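Local coordinates for periplasmic binding protein (Agrobacterium tumefaciens str. B6, PDB 5L9G) that binds the opine mannopine in the periplasm and probably passes it to an ABC transporter for uptake into the bacterium, at residues V23-S28 / I50-D55; T73-Q78 / G259-D264; E94-D99 / Y254-G259. One frame throughout, in Å; residues are numbered along the deposited sequence.

All three contacts belong to the same half of the protein and reach one mixed sheet. Contact 1 joins the neighbouring parallel strands 23-27 and 52-56 mainly by backbone bonds. In contact 2, residues 73-78 meet the start of helix 263-273, and the chemistry shifts to a side-chain carboxylate, that of D75. Contact 3 ties the end of strand 240-256 to the loop 94-99 through backbone, glutamate and water. Contacts 2 and 3 share G259 and meet where I77 N bonds to A255 O. Each contact mixes buried and exposed residues: V23, I25, I256 and D75 are buried, whereas T51, P261 and K258 face solvent. Contacts 1 and 2 also reach mannopine.

Contact 1: V23-S28 / I50-D55; sequences VVIASS and ITYTQD. With MO0 (mannopine), chain C; EDO (1,2-ethanediol), chain E.
V23 to A26 run parallel to Y52 to D55, the two strands of a beta-alpha-beta crossover whose connecting helix is 30-48. V23 and I25 carry the regular bonding: V23 O accepts T53 N at 2.9 Å, I25 N reaches T53 O nearly in line with the carbonyl (C=O...N 171°), and I25 O takes D55 N at 3.0 Å. Beyond this the pairing fades into a weak bond from S27 N to D55 O. The side chain of Y52 leaves the strand and heads for the helix. Its CB sits 3.3 Å from V23 O. CG lies between the backbone N and the carbonyl carbon (chi1 70°), which brings CD2 to 3.8 Å from I25 CG2, the two side chains meeting at a slant. Further out, CE1 is 3.4 Å from C2 of a 1,2-ethanediol, an atom at the ring edge and in its plane. At the tip, OH accepts the diol's O1 at 2.8 Å and is also bonded to D37 of helix 30-48. V24, A26, T53 and D55 occupy the other sheet face, where A26 CB and D55 CB touch at 4.0 Å; the D55 carboxylate then turns away to W74 NE1. Strand 23-27 ends at the ligand pocket, where S28 OG stands 3.2 Å from the carboxylate atom O of mannopine.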
loop_
_atom_site.group_PDB
_atom_site.type_symbol
_atom_site.label_atom_id
_atom_site.label_comp_id
_atom_site.label_asym_id
_atom_site.label_seq_id
_atom_site.Cartn_x
_atom_site.Cartn_y
_atom_site.Cartn_z
ATOM N N VAL A 23 -18.995 15.397 -1.865
ATOM C CA VAL A 23 -18.428 14.312 -1.050
ATOM C C VAL A 23 -16.915 14.470 -1.230
ATOM O O VAL A 23 -16.459 14.632 -2.370
ATOM C CB VAL A 23 -18.904 12.895 -1.487
ATOM C CG1 VAL A 23 -18.105 11.792 -0.783
ATOM C CG2 VAL A 23 -20.397 12.712 -1.250
ATOM N N VAL A 24 -16.140 14.466 -0.131
ATOM C CA VAL A 24 -14.686 14.601 -0.240
ATOM C C VAL A 24 -14.054 13.211 -0.132
ATOM O O VAL A 24 -14.276 12.504 0.861
ATOM C CB VAL A 24 -14.094 15.616 0.785
ATOM C CG1 VAL A 24 -12.577 15.741 0.626
ATOM C CG2 VAL A 24 -14.761 16.993 0.660
ATOM N N ILE A 25 -13.279 12.820 -1.162
ATOM C CA ILE A 25 -12.573 11.520 -1.187
ATOM C C ILE A 25 -11.061 11.756 -1.256
ATOM O O ILE A 25 -10.596 12.626 -1.992
ATOM C CB ILE A 25 -13.149 10.583 -2.294
ATOM C CG1 ILE A 25 -12.532 9.163 -2.231
ATOM C CG2 ILE A 25 -13.049 11.221 -3.718
ATOM C CD1 ILE A 25 -13.436 8.115 -2.795
ATOM N N ALA A 26 -10.290 11.009 -0.462
ATOM C CA ALA A 26 -8.862 11.218 -0.433
ATOM C C ALA A 26 -8.049 9.937 -0.540
ATOM O O ALA A 26 -8.347 8.952 0.132
ATOM C CB ALA A 26 -8.459 11.997 0.815
ATOM N N SER A 27 -7.009 9.961 -1.376
ATOM C CA SER A 27 -6.075 8.835 -1.463
ATOM C C SER A 27 -4.656 9.437 -1.380
ATOM O O SER A 27 -4.507 10.539 -0.835
ATOM C CB SER A 27 -6.341 7.950 -2.683
ATOM O OG SER A 27 -5.480 6.824 -2.767
ATOM N N SER A 28 -3.635 8.766 -1.905
ATOM C CA SER A 28 -2.256 9.209 -1.737
ATOM C C SER A 28 -1.600 9.884 -2.959
ATOM O O SER A 28 -0.371 10.023 -2.983
ATOM C CB SER A 28 -1.394 8.043 -1.249
ATOM O OG SER A 28 -1.186 7.113 -2.300
ATOM N N ILE A 50 -24.000 12.456 -8.598
ATOM C CA ILE A 50 -23.456 13.183 -7.441
ATOM C C ILE A 50 -22.149 13.905 -7.825
ATOM O O ILE A 50 -21.520 13.546 -8.825
ATOM C CB ILE A 50 -23.283 12.273 -6.181
ATOM C CG1 ILE A 50 -22.162 11.229 -6.365
ATOM C CG2 ILE A 50 -24.604 11.617 -5.742
ATOM C CD1 ILE A 50 -21.439 10.826 -5.074
ATOM N N THR A 51 -21.752 14.920 -7.035
ATOM C CA THR A 51 -20.505 15.656 -7.240
ATOM C C THR A 51 -19.549 15.330 -6.102
ATOM O O THR A 51 -19.986 15.106 -4.969
ATOM C CB THR A 51 -20.727 17.170 -7.388
ATOM O OG1 THR A 51 -21.356 17.678 -6.201
ATOM C CG2 THR A 51 -21.515 17.526 -8.638
ATOM N N TYR A 52 -18.249 15.300 -6.406
ATOM C CA TYR A 52 -17.216 14.981 -5.430
ATOM C C TYR A 52 -15.955 15.836 -5.631
ATOM O O TYR A 52 -15.678 16.324 -6.739
ATOM C CB TYR A 52 -16.891 13.449 -5.425
ATOM C CG TYR A 52 -16.175 13.002 -6.681
ATOM C CD1 TYR A 52 -16.859 12.882 -7.887
ATOM C CD2 TYR A 52 -14.797 12.806 -6.691
ATOM C CE1 TYR A 52 -16.192 12.587 -9.072
ATOM C CE2 TYR A 52 -14.114 12.519 -7.878
ATOM C CZ TYR A 52 -14.823 12.402 -9.064
ATOM O OH TYR A 52 -14.212 12.073 -10.239
ATOM N N THR A 53 -15.206 16.015 -4.540
ATOM C CA THR A 53 -13.945 16.747 -4.477
ATOM C C THR A 53 -12.861 15.759 -4.033
ATOM O O THR A 53 -13.115 14.919 -3.165
ATOM C CB THR A 53 -14.097 17.956 -3.521
ATOM O OG1 THR A 53 -14.696 19.038 -4.234
ATOM C CG2 THR A 53 -12.765 18.429 -2.909
ATOM N N GLN A 54 -11.667 15.855 -4.632
ATOM C CA GLN A 54 -10.525 15.018 -4.254
ATOM C C GLN A 54 -9.587 15.759 -3.293
ATOM O O GLN A 54 -9.454 16.987 -3.356
ATOM C CB GLN A 54 -9.697 14.648 -5.494
ATOM C CG GLN A 54 -10.351 13.709 -6.480
ATOM C CD GLN A 54 -9.375 13.395 -7.582
ATOM O OE1 GLN A 54 -8.269 12.886 -7.353
ATOM N NE2 GLN A 54 -9.739 13.744 -8.804
ATOM N N ASP A 55 -8.884 14.995 -2.455
ATOM C CA ASP A 55 -7.809 15.482 -1.605
ATOM C C ASP A 55 -6.739 14.379 -1.563
ATOM O O ASP A 55 -6.973 13.280 -2.084
ATOM C CB ASP A 55 -8.282 15.894 -0.210
ATOM C CG ASP A 55 -7.368 16.897 0.488
ATOM O OD1 ASP A 55 -6.317 17.246 -0.090
ATOM O OD2 ASP A 55 -7.724 17.359 1.602
HETATM O OAB MO0 C . -3.380 3.960 5.262
HETATM C CAF MO0 C . -2.806 5.180 4.878
HETATM C CAG MO0 C . -1.714 5.026 3.834
HETATM O OAC MO0 C . -0.493 4.817 4.454
HETATM C CAH MO0 C . -2.025 4.030 2.744
HETATM O OAM MO0 C . -3.224 4.312 2.122
HETATM C CAI MO0 C . -0.916 3.816 1.714
HETATM O OAD MO0 C . -0.645 4.995 1.018
HETATM C CAJ MO0 C . -1.196 2.653 0.806
HETATM O OAE MO0 C . -1.338 1.492 1.574
HETATM C CAK MO0 C . -0.172 2.460 -0.322
HETATM N N MO0 C . -0.887 2.339 -1.599
HETATM C CA MO0 C . -0.004 1.917 -2.714
HETATM C C MO0 C . 0.336 3.104 -3.584
HETATM O O MO0 C . -0.006 4.249 -3.221
HETATM C CB MO0 C . -0.581 0.789 -3.537
HETATM C CG MO0 C . -1.668 1.249 -4.485
HETATM C CD MO0 C . -2.574 0.152 -4.921
HETATM O OE1 MO0 C . -2.354 -0.414 -6.184
HETATM N NE2 MO0 C . -3.517 -0.277 -4.235
HETATM O OXT MO0 C . 1.022 2.971 -4.646
HETATM C C1 EDO E . -16.461 13.291 -13.001
HETATM O O1 EDO E . -15.372 13.714 -12.184
HETATM C C2 EDO E . -17.682 12.964 -12.100
HETATM O O2 EDO E . -18.387 11.849 -12.609
#

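Contact 2: T73-Q78 / G259-D264; sequences TWDIIQ and GAPHRD. With MO0 (mannopine), chain C.
D75 meets H262 with both carboxylate oxygens, its plane turned 66° from that of the imidazole. OD1 takes the backbone N-H of H262 at 2.8 Å, on its syn side but 31° out of the carboxylate plane. OD2 points at the ring edge and lies 2.9 Å from H262 CD2; it is also bonded by V24 N of strand 23-27, so the group is gripped from two elements. With CG beside its own backbone N (chi1 -71°), the D75 side chain reaches across to the turn. There A260 CB packs 3.4 Å from D75 OD1, and the P261 and D75 side chains cross at a slant, P261 CD 3.3 Å from the same oxygen. P261 CB also lies over one face of the H262 ring, toward its rim. W74 O, 3.7 Å from P261 CD, is buried here without a polar partner. At the far end of the segment, Q78 NE2 makes a weak bond to mannopine OAM, while S27 OG and W32 NE1 hold its OE1. A260 to R263 form a type I turn with H262 at the N-cap position. D75 ties the loop before strand 76-80 to helix 263-273 in an alpha/beta lobe of the periplasmic binding protein fold.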
loop_
_atom_site.group_PDB
_atom_site.type_symbol
_atom_site.label_atom_id
_atom_site.label_comp_id
_atom_site.label_asym_id
_atom_site.label_seq_id
_atom_site.Cartn_x
_atom_site.Cartn_y
_atom_site.Cartn_z
ATOM N N THR A 73 -13.391 17.351 7.421
ATOM C CA THR A 73 -13.702 17.784 6.052
ATOM C C THR A 73 -13.725 16.600 5.080
ATOM O O THR A 73 -14.430 16.652 4.082
ATOM C CB THR A 73 -12.792 18.943 5.566
ATOM O OG1 THR A 73 -11.419 18.571 5.663
ATOM C CG2 THR A 73 -13.037 20.243 6.322
ATOM N N TRP A 74 -12.975 15.529 5.381
ATOM C CA TRP A 74 -12.922 14.333 4.531
ATOM C C TRP A 74 -14.120 13.425 4.776
ATOM O O TRP A 74 -14.571 13.292 5.919
ATOM C CB TRP A 74 -11.642 13.539 4.822
ATOM C CG TRP A 74 -10.365 14.213 4.415
ATOM C CD1 TRP A 74 -10.215 15.247 3.537
ATOM C CD2 TRP A 74 -9.044 13.819 4.804
ATOM N NE1 TRP A 74 -8.883 15.550 3.389
ATOM C CE2 TRP A 74 -8.141 14.686 4.151
ATOM C CE3 TRP A 74 -8.537 12.846 5.686
ATOM C CZ2 TRP A 74 -6.759 14.603 4.343
ATOM C CZ3 TRP A 74 -7.164 12.744 5.852
ATOM C CH2 TRP A 74 -6.293 13.623 5.194
ATOM N N ASP A 75 -14.645 12.810 3.706
ATOM C CA ASP A 75 -15.736 11.839 3.847
ATOM C C ASP A 75 -15.160 10.434 3.717
ATOM O O ASP A 75 -15.142 9.682 4.699
ATOM C CB ASP A 75 -16.838 12.078 2.810
ATOM C CG ASP A 75 -17.639 13.342 3.077
ATOM O OD1 ASP A 75 -18.191 13.470 4.175
ATOM O OD2 ASP A 75 -17.615 14.227 2.238
ATOM N N ILE A 76 -14.653 10.097 2.524
ATOM C CA ILE A 76 -14.027 8.795 2.254
ATOM C C ILE A 76 -12.507 8.928 2.264
ATOM O O ILE A 76 -11.945 9.811 1.606
ATOM C CB ILE A 76 -14.532 8.185 0.906
ATOM C CG1 ILE A 76 -16.076 8.051 0.883
ATOM C CG2 ILE A 76 -13.806 6.839 0.579
ATOM C CD1 ILE A 76 -16.690 7.859 -0.497
ATOM N N ILE A 77 -11.837 7.999 2.959
ATOM C CA ILE A 77 -10.377 7.930 2.958
ATOM C C ILE A 77 -9.950 6.572 2.449
ATOM O O ILE A 77 -10.547 5.547 2.823
ATOM C CB ILE A 77 -9.723 8.261 4.335
ATOM C CG1 ILE A 77 -10.318 7.401 5.497
ATOM C CG2 ILE A 77 -9.809 9.768 4.622
ATOM C CD1 ILE A 77 -9.561 7.490 6.842
ATOM N N GLN A 78 -8.928 6.567 1.581
ATOM C CA GLN A 78 -8.352 5.315 1.117
ATOM C C GLN A 78 -7.197 5.039 2.074
ATOM O O GLN A 78 -6.272 5.846 2.180
ATOM C CB GLN A 78 -7.877 5.406 -0.340
ATOM C CG GLN A 78 -7.299 4.094 -0.857
ATOM C CD GLN A 78 -5.825 4.011 -0.529
ATOM O OE1 GLN A 78 -5.034 4.826 -1.005
ATOM N NE2 GLN A 78 -5.446 3.113 0.366
ATOM N N GLY A 259 -17.643 11.231 11.820
ATOM C CA GLY A 259 -18.171 12.587 11.774
ATOM C C GLY A 259 -18.089 13.212 10.397
ATOM O O GLY A 259 -18.173 14.442 10.281
ATOM N N ALA A 260 -17.941 12.365 9.332
ATOM C CA ALA A 260 -17.870 12.794 7.923
ATOM C C ALA A 260 -19.047 13.747 7.636
ATOM O O ALA A 260 -20.186 13.403 7.968
ATOM C CB ALA A 260 -17.948 11.601 6.990
ATOM N N PRO A 261 -18.801 14.943 7.046
ATOM C CA PRO A 261 -19.919 15.888 6.819
ATOM C C PRO A 261 -21.002 15.402 5.854
ATOM O O PRO A 261 -22.160 15.800 5.978
ATOM C CB PRO A 261 -19.226 17.164 6.319
ATOM C CG PRO A 261 -17.892 16.709 5.825
ATOM C CD PRO A 261 -17.506 15.512 6.615
ATOM N N HIS A 262 -20.628 14.542 4.901
ATOM C CA HIS A 262 -21.543 13.992 3.899
ATOM C C HIS A 262 -21.556 12.478 4.033
ATOM O O HIS A 262 -21.482 11.764 3.030
ATOM C CB HIS A 262 -21.110 14.424 2.483
ATOM C CG HIS A 262 -20.727 15.867 2.380
ATOM N ND1 HIS A 262 -21.682 16.858 2.271
ATOM C CD2 HIS A 262 -19.500 16.439 2.389
ATOM C CE1 HIS A 262 -21.013 17.997 2.200
ATOM N NE2 HIS A 262 -19.697 17.797 2.261
ATOM N N ARG A 263 -21.653 11.997 5.295
ATOM C CA ARG A 263 -21.622 10.585 5.694
ATOM C C ARG A 263 -22.543 9.674 4.860
ATOM O O ARG A 263 -22.065 8.679 4.320
ATOM C CB ARG A 263 -21.925 10.463 7.203
ATOM C CG ARG A 263 -21.769 9.056 7.781
ATOM C CD ARG A 263 -22.714 8.878 8.956
ATOM N NE ARG A 263 -23.007 7.475 9.258
ATOM C CZ ARG A 263 -23.893 6.723 8.607
ATOM N NH1 ARG A 263 -24.097 5.464 8.969
ATOM N NH2 ARG A 263 -24.565 7.219 7.574
ATOM N N ASP A 264 -23.841 10.029 4.727
ATOM C CA ASP A 264 -24.830 9.220 4.003
ATOM C C ASP A 264 -24.562 9.139 2.484
ATOM O O ASP A 264 -24.579 8.034 1.929
ATOM C CB ASP A 264 -26.253 9.699 4.324
ATOM C CG ASP A 264 -26.433 9.951 5.808
ATOM O OD1 ASP A 264 -26.500 8.967 6.575
ATOM O OD2 ASP A 264 -26.376 11.132 6.217
HETATM O OAB MO0 C . -3.380 3.960 5.262
HETATM C CAF MO0 C . -2.806 5.180 4.878
HETATM C CAG MO0 C . -1.714 5.026 3.834
HETATM O OAC MO0 C . -0.493 4.817 4.454
HETATM C CAH MO0 C . -2.025 4.030 2.744
HETATM O OAM MO0 C . -3.224 4.312 2.122
HETATM C CAI MO0 C . -0.916 3.816 1.714
HETATM O OAD MO0 C . -0.645 4.995 1.018
HETATM C CAJ MO0 C . -1.196 2.653 0.806
HETATM O OAE MO0 C . -1.338 1.492 1.574
HETATM C CAK MO0 C . -0.172 2.460 -0.322
HETATM N N MO0 C . -0.887 2.339 -1.599
HETATM C CA MO0 C . -0.004 1.917 -2.714
HETATM C C MO0 C . 0.336 3.104 -3.584
HETATM O O MO0 C . -0.006 4.249 -3.221
HETATM C CB MO0 C . -0.581 0.789 -3.537
HETATM C CG MO0 C . -1.668 1.249 -4.485
HETATM C CD MO0 C . -2.574 0.152 -4.921
HETATM O OE1 MO0 C . -2.354 -0.414 -6.184
HETATM N NE2 MO0 C . -3.517 -0.277 -4.235
HETATM O OXT MO0 C . 1.022 2.971 -4.646
#

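Contact 3: E94-D99 / Y254-G259; sequences EKLDPD and YAIVKG
At the outgoing end of strand 240-256, I256 to G259 receive E94 from the loop that follows helix 84-89. E94 N donates to I256 O at 2.7 Å, almost perfectly straight (177°). The neighbouring pair of backbone groups is bridged instead of joined directly: one water gives a hydrogen to E94 O and accepts I256 N, the latter at 2.9 Å. The E94 side chain then follows the departing chain. CG stands beside its own backbone N and the chain bends at chi2 (-71°), which lays CG 3.3 Å from V257 O and carries the carboxylate past K258 CA. OE1 ends 2.9 Å from G259 N, met on its anti side and somewhat out of the carboxylate plane; OE2 has a long, weak ion pair with R263 NE of helix 263-273. The strand leading here is a long one of the mixed sheet, antiparallel to strands 76-80 and 115-128, and G259, with its positive phi, lies in the connection from it to helix 263-273. On the apolar side, I256 points toward the loop and spreads its two branches. CG2 touches E94 CG at 3.8 Å, and CD1 meets L96 CD2 at 3.8 Å as the two side chains cross at a slant. L96 also rests on M267 of helix 263-273.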
loop_
_atom_site.group_PDB
_atom_site.type_symbol
_atom_site.label_atom_id
_atom_site.label_comp_id
_atom_site.label_asym_id
_atom_site.label_seq_id
_atom_site.Cartn_x
_atom_site.Cartn_y
_atom_site.Cartn_z
ATOM N N GLU A 94 -16.029 5.572 10.732
ATOM C CA GLU A 94 -17.464 5.331 10.833
ATOM C C GLU A 94 -17.682 3.840 10.592
ATOM O O GLU A 94 -16.959 3.251 9.778
ATOM C CB GLU A 94 -18.227 6.081 9.735
ATOM C CG GLU A 94 -18.507 7.543 10.028
ATOM C CD GLU A 94 -19.530 7.884 11.099
ATOM O OE1 GLU A 94 -19.575 9.070 11.496
ATOM O OE2 GLU A 94 -20.286 6.986 11.537
ATOM N N LYS A 95 -18.679 3.235 11.268
ATOM C CA LYS A 95 -19.034 1.838 11.007
ATOM C C LYS A 95 -19.837 1.862 9.700
ATOM O O LYS A 95 -20.700 2.732 9.529
ATOM C CB LYS A 95 -19.873 1.231 12.157
ATOM C CG LYS A 95 -19.097 0.237 13.012
ATOM C CD LYS A 95 -18.368 0.936 14.154
ATOM C CE LYS A 95 -17.453 0.022 14.927
ATOM N NZ LYS A 95 -16.440 0.803 15.683
ATOM N N LEU A 96 -19.512 0.978 8.758
ATOM C CA LEU A 96 -20.201 0.951 7.465
ATOM C C LEU A 96 -21.548 0.231 7.539
ATOM O O LEU A 96 -21.734 -0.626 8.411
ATOM C CB LEU A 96 -19.294 0.321 6.386
ATOM C CG LEU A 96 -17.982 1.073 6.099
ATOM C CD1 LEU A 96 -17.099 0.290 5.158
ATOM C CD2 LEU A 96 -18.239 2.455 5.496
ATOM N N ASP A 97 -22.484 0.571 6.618
ATOM C CA ASP A 97 -23.810 -0.056 6.517
ATOM C C ASP A 97 -23.642 -1.582 6.351
ATOM O O ASP A 97 -22.635 -2.011 5.773
ATOM C CB ASP A 97 -24.633 0.543 5.362
ATOM C CG ASP A 97 -25.234 1.921 5.629
ATOM O OD1 ASP A 97 -25.106 2.422 6.772
ATOM O OD2 ASP A 97 -25.832 2.500 4.693
ATOM N N PRO A 98 -24.569 -2.403 6.902
ATOM C CA PRO A 98 -24.367 -3.863 6.893
ATOM C C PRO A 98 -24.015 -4.533 5.559
ATOM O O PRO A 98 -23.027 -5.278 5.515
ATOM C CB PRO A 98 -25.686 -4.406 7.443
ATOM C CG PRO A 98 -26.207 -3.327 8.303
ATOM C CD PRO A 98 -25.784 -2.041 7.668
ATOM N N ASP A 99 -24.813 -4.314 4.496
ATOM C CA ASP A 99 -24.561 -5.008 3.232
ATOM C C ASP A 99 -23.961 -4.095 2.144
ATOM O O ASP A 99 -24.372 -4.168 0.983
ATOM C CB ASP A 99 -25.841 -5.738 2.748
ATOM C CG ASP A 99 -26.308 -6.903 3.623
ATOM O OD1 ASP A 99 -25.442 -7.605 4.202
ATOM O OD2 ASP A 99 -27.534 -7.144 3.687
ATOM N N TYR A 254 -11.223 1.371 1.345
ATOM C CA TYR A 254 -11.885 2.611 1.740
ATOM C C TYR A 254 -12.559 2.520 3.094
ATOM O O TYR A 254 -13.129 1.482 3.452
ATOM C CB TYR A 254 -12.937 3.021 0.702
ATOM C CG TYR A 254 -12.379 3.293 -0.682
ATOM C CD1 TYR A 254 -11.519 4.363 -0.908
ATOM C CD2 TYR A 254 -12.708 2.478 -1.761
ATOM C CE1 TYR A 254 -11.017 4.634 -2.184
ATOM C CE2 TYR A 254 -12.195 2.727 -3.039
ATOM C CZ TYR A 254 -11.355 3.811 -3.244
ATOM O OH TYR A 254 -10.841 4.056 -4.500
ATOM N N ALA A 255 -12.568 3.657 3.796
ATOM C CA ALA A 255 -13.237 3.827 5.090
ATOM C C ALA A 255 -13.880 5.212 5.065
ATOM O O ALA A 255 -13.479 6.063 4.259
ATOM C CB ALA A 255 -12.222 3.745 6.217
ATOM N N ILE A 256 -14.881 5.421 5.931
ATOM C CA ILE A 256 -15.546 6.719 6.054
ATOM C C ILE A 256 -15.116 7.319 7.385
ATOM O O ILE A 256 -15.113 6.624 8.396
ATOM C CB ILE A 256 -17.077 6.620 5.820
ATOM C CG1 ILE A 256 -17.336 6.311 4.319
ATOM C CG2 ILE A 256 -17.804 7.913 6.263
ATOM C CD1 ILE A 256 -18.752 5.895 3.959
ATOM N N VAL A 257 -14.659 8.577 7.359
ATOM C CA VAL A 257 -14.155 9.291 8.536
ATOM C C VAL A 257 -15.282 9.534 9.550
ATOM O O VAL A 257 -16.386 9.927 9.160
ATOM C CB VAL A 257 -13.402 10.597 8.143
ATOM C CG1 VAL A 257 -12.764 11.263 9.364
ATOM C CG2 VAL A 257 -12.337 10.319 7.084
ATOM N N LYS A 258 -15.012 9.248 10.848
ATOM C CA LYS A 258 -15.968 9.475 11.940
ATOM C C LYS A 258 -16.347 10.957 11.942
ATOM O O LYS A 258 -15.470 11.817 12.019
ATOM C CB LYS A 258 -15.352 9.069 13.287
ATOM C CG LYS A 258 -16.359 9.041 14.441
ATOM C CD LYS A 258 -16.738 7.615 14.807
ATOM C CE LYS A 258 -18.033 7.542 15.572
ATOM N NZ LYS A 258 -18.398 6.136 15.881
ATOM N N GLY A 259 -17.643 11.231 11.820
ATOM C CA GLY A 259 -18.171 12.587 11.774
ATOM C C GLY A 259 -18.089 13.212 10.397
ATOM O O GLY A 259 -18.173 14.442 10.281
HETATM O O HOH W 1 -15.601 3.095 7.472
#